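Regulator of nonsense transcripts 2 (Homo sapiens, PDB 4CEK) acts in nonsense-mediated mRNA decay, the pathway that removes transcripts with premature stop codons, and is represented here by its second MIF4G domain. Local coordinates at residues Y172-A177 with T224-F229. Numbering follows the deposited sequence.
Sequences YARLVA and TKFKMF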
# COMPACT_ATOMS: atom_id res chain seq x y z
N TYR A 172 0.42 6.77 -5.42
CA TYR A 172 0.43 7.09 -4.02
C TYR A 172 1.61 6.49 -3.27
O TYR A 172 2.25 7.18 -2.48
CB TYR A 172 -0.88 6.72 -3.39
CG TYR A 172 -1.99 7.69 -3.73
CD1 TYR A 172 -1.86 8.63 -4.77
CD2 TYR A 172 -3.18 7.67 -3.02
CE1 TYR A 172 -2.89 9.53 -5.06
CE2 TYR A 172 -4.20 8.54 -3.30
CZ TYR A 172 -4.07 9.48 -4.31
OH TYR A 172 -5.14 10.34 -4.55
N ALA A 173 1.96 5.26 -3.56
CA ALA A 173 3.18 4.70 -2.99
C ALA A 173 4.44 5.43 -3.47
O ALA A 173 5.41 5.57 -2.71
CB ALA A 173 3.29 3.20 -3.26
N ARG A 174 4.49 5.81 -4.74
CA ARG A 174 5.67 6.52 -5.28
C ARG A 174 5.87 7.87 -4.56
O ARG A 174 6.98 8.21 -4.17
CB ARG A 174 5.56 6.75 -6.79
CG ARG A 174 6.93 6.92 -7.46
CD ARG A 174 6.82 7.10 -8.95
NE ARG A 174 7.87 7.97 -9.51
CZ ARG A 174 9.08 7.59 -9.92
NH1 ARG A 174 9.46 6.32 -9.87
NH2 ARG A 174 9.93 8.49 -10.40
N LEU A 175 4.78 8.62 -4.40
CA LEU A 175 4.78 9.87 -3.65
C LEU A 175 5.44 9.67 -2.29
O LEU A 175 6.44 10.30 -1.98
CB LEU A 175 3.33 10.37 -3.44
CG LEU A 175 3.15 11.80 -2.88
CD1 LEU A 175 3.91 12.83 -3.73
CD2 LEU A 175 1.67 12.12 -2.85
N VAL A 176 4.90 8.71 -1.51
CA VAL A 176 5.36 8.45 -0.17
C VAL A 176 6.85 8.13 -0.17
O VAL A 176 7.60 8.68 0.63
CB VAL A 176 4.56 7.33 0.51
CG1 VAL A 176 5.27 6.87 1.77
CG2 VAL A 176 3.13 7.80 0.79
N ALA A 177 7.30 7.28 -1.08
CA ALA A 177 8.70 6.87 -1.09
C ALA A 177 9.60 8.00 -1.57
O ALA A 177 10.80 8.05 -1.25
CB ALA A 177 8.88 5.65 -1.96
N THR A 224 5.54 -2.09 -0.36
CA THR A 224 6.59 -3.08 -0.14
C THR A 224 7.57 -3.00 -1.30
O THR A 224 8.82 -3.06 -1.10
CB THR A 224 6.01 -4.52 -0.06
OG1 THR A 224 5.08 -4.59 1.03
CG2 THR A 224 7.10 -5.57 0.14
N LYS A 225 7.01 -2.88 -2.51
CA LYS A 225 7.85 -2.77 -3.72
C LYS A 225 8.72 -1.51 -3.65
O LYS A 225 9.78 -1.50 -4.20
CB LYS A 225 7.02 -2.84 -5.04
CG LYS A 225 6.56 -4.27 -5.40
CD LYS A 225 5.65 -4.37 -6.65
CE LYS A 225 4.36 -3.58 -6.53
NZ LYS A 225 3.33 -3.88 -7.59
N PHE A 226 8.25 -0.48 -2.95
CA PHE A 226 9.04 0.74 -2.75
C PHE A 226 9.96 0.70 -1.49
O PHE A 226 10.63 1.70 -1.19
CB PHE A 226 8.10 1.95 -2.69
CG PHE A 226 7.73 2.48 -4.05
CD1 PHE A 226 8.66 3.11 -4.82
CD2 PHE A 226 6.46 2.33 -4.53
CE1 PHE A 226 8.34 3.58 -6.07
CE2 PHE A 226 6.11 2.79 -5.76
CZ PHE A 226 7.05 3.43 -6.54
N LYS A 227 9.96 -0.43 -0.77
CA LYS A 227 10.71 -0.61 0.47
C LYS A 227 10.25 0.34 1.58
O LYS A 227 11.05 0.64 2.44
CB LYS A 227 12.23 -0.42 0.25
CG LYS A 227 12.79 -1.19 -0.94
CD LYS A 227 14.28 -0.92 -1.12
CE LYS A 227 14.79 -1.45 -2.46
NZ LYS A 227 16.04 -0.78 -2.95
N MET A 228 9.01 0.82 1.54
CA MET A 228 8.44 1.54 2.68
C MET A 228 7.96 0.56 3.75
O MET A 228 8.02 0.86 4.90
CB MET A 228 7.32 2.45 2.26
CG MET A 228 7.78 3.59 1.34
SD MET A 228 9.03 4.74 2.06
CE MET A 228 10.60 4.08 1.49
N PHE A 229 7.47 -0.62 3.36
CA PHE A 229 7.39 -1.79 4.24
C PHE A 229 8.59 -2.62 3.91
O PHE A 229 8.99 -2.66 2.76
CB PHE A 229 6.15 -2.62 3.99
CG PHE A 229 4.93 -2.06 4.62
CD1 PHE A 229 4.58 -2.40 5.91
CD2 PHE A 229 4.12 -1.18 3.93
CE1 PHE A 229 3.44 -1.88 6.50
CE2 PHE A 229 2.98 -0.65 4.52
CZ PHE A 229 2.64 -1.01 5.80
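With its CG beside the backbone N and roughly opposite the carbonyl carbon (chi1 -83°), Phe226 sends its ring against helix 169-179, while Arg174, its CG anti to the backbone N (chi1 -155°), runs its aliphatic chain past the far end of that ring. One ring face rests on the helix backbone: Arg174 CA lies over the face, 4.0 Å from the ring centroid, a CH-pi contact, and Ala173 O sits over the same face. Small side chains permit this closeness, since Ala173 CB comes within 3.5 Å of Phe226 CD2 and Ala177 CB reaches Phe226 CD1 at 3.8 Å. At the ring's outer end, Arg174 CG is 3.6 Å from Phe226 CZ, but the guanidinium is turned 66° from the ring plane and does not stack on it. Its polar partners lie elsewhere: hydrogen bonds to the carbonyls of Asn16, Phe17 and Asn20 and a salt bridge to Asp135, which should hold the alkyl part in place beside Phe226. Met228 packs against Ala177 and Val176 of helix 169-179. Its bent chain lays SD 3.8 Å from Ala177 CA, and its CG passes Val176 CG1 at 4.2 Å. Phe226 and Met228 both reach Ala177 because the chain turns at Lys227, which has positive phi. Two backbone bonds run back into the last turn of helix 210-225, one of them Lys227 N to Thr224 O at 2.9 Å. A Schellman motif thus ends helix 210-225, and Phe226 and Met228 just beyond it pack on helix 169-179, within the all-helical MIF4G domain.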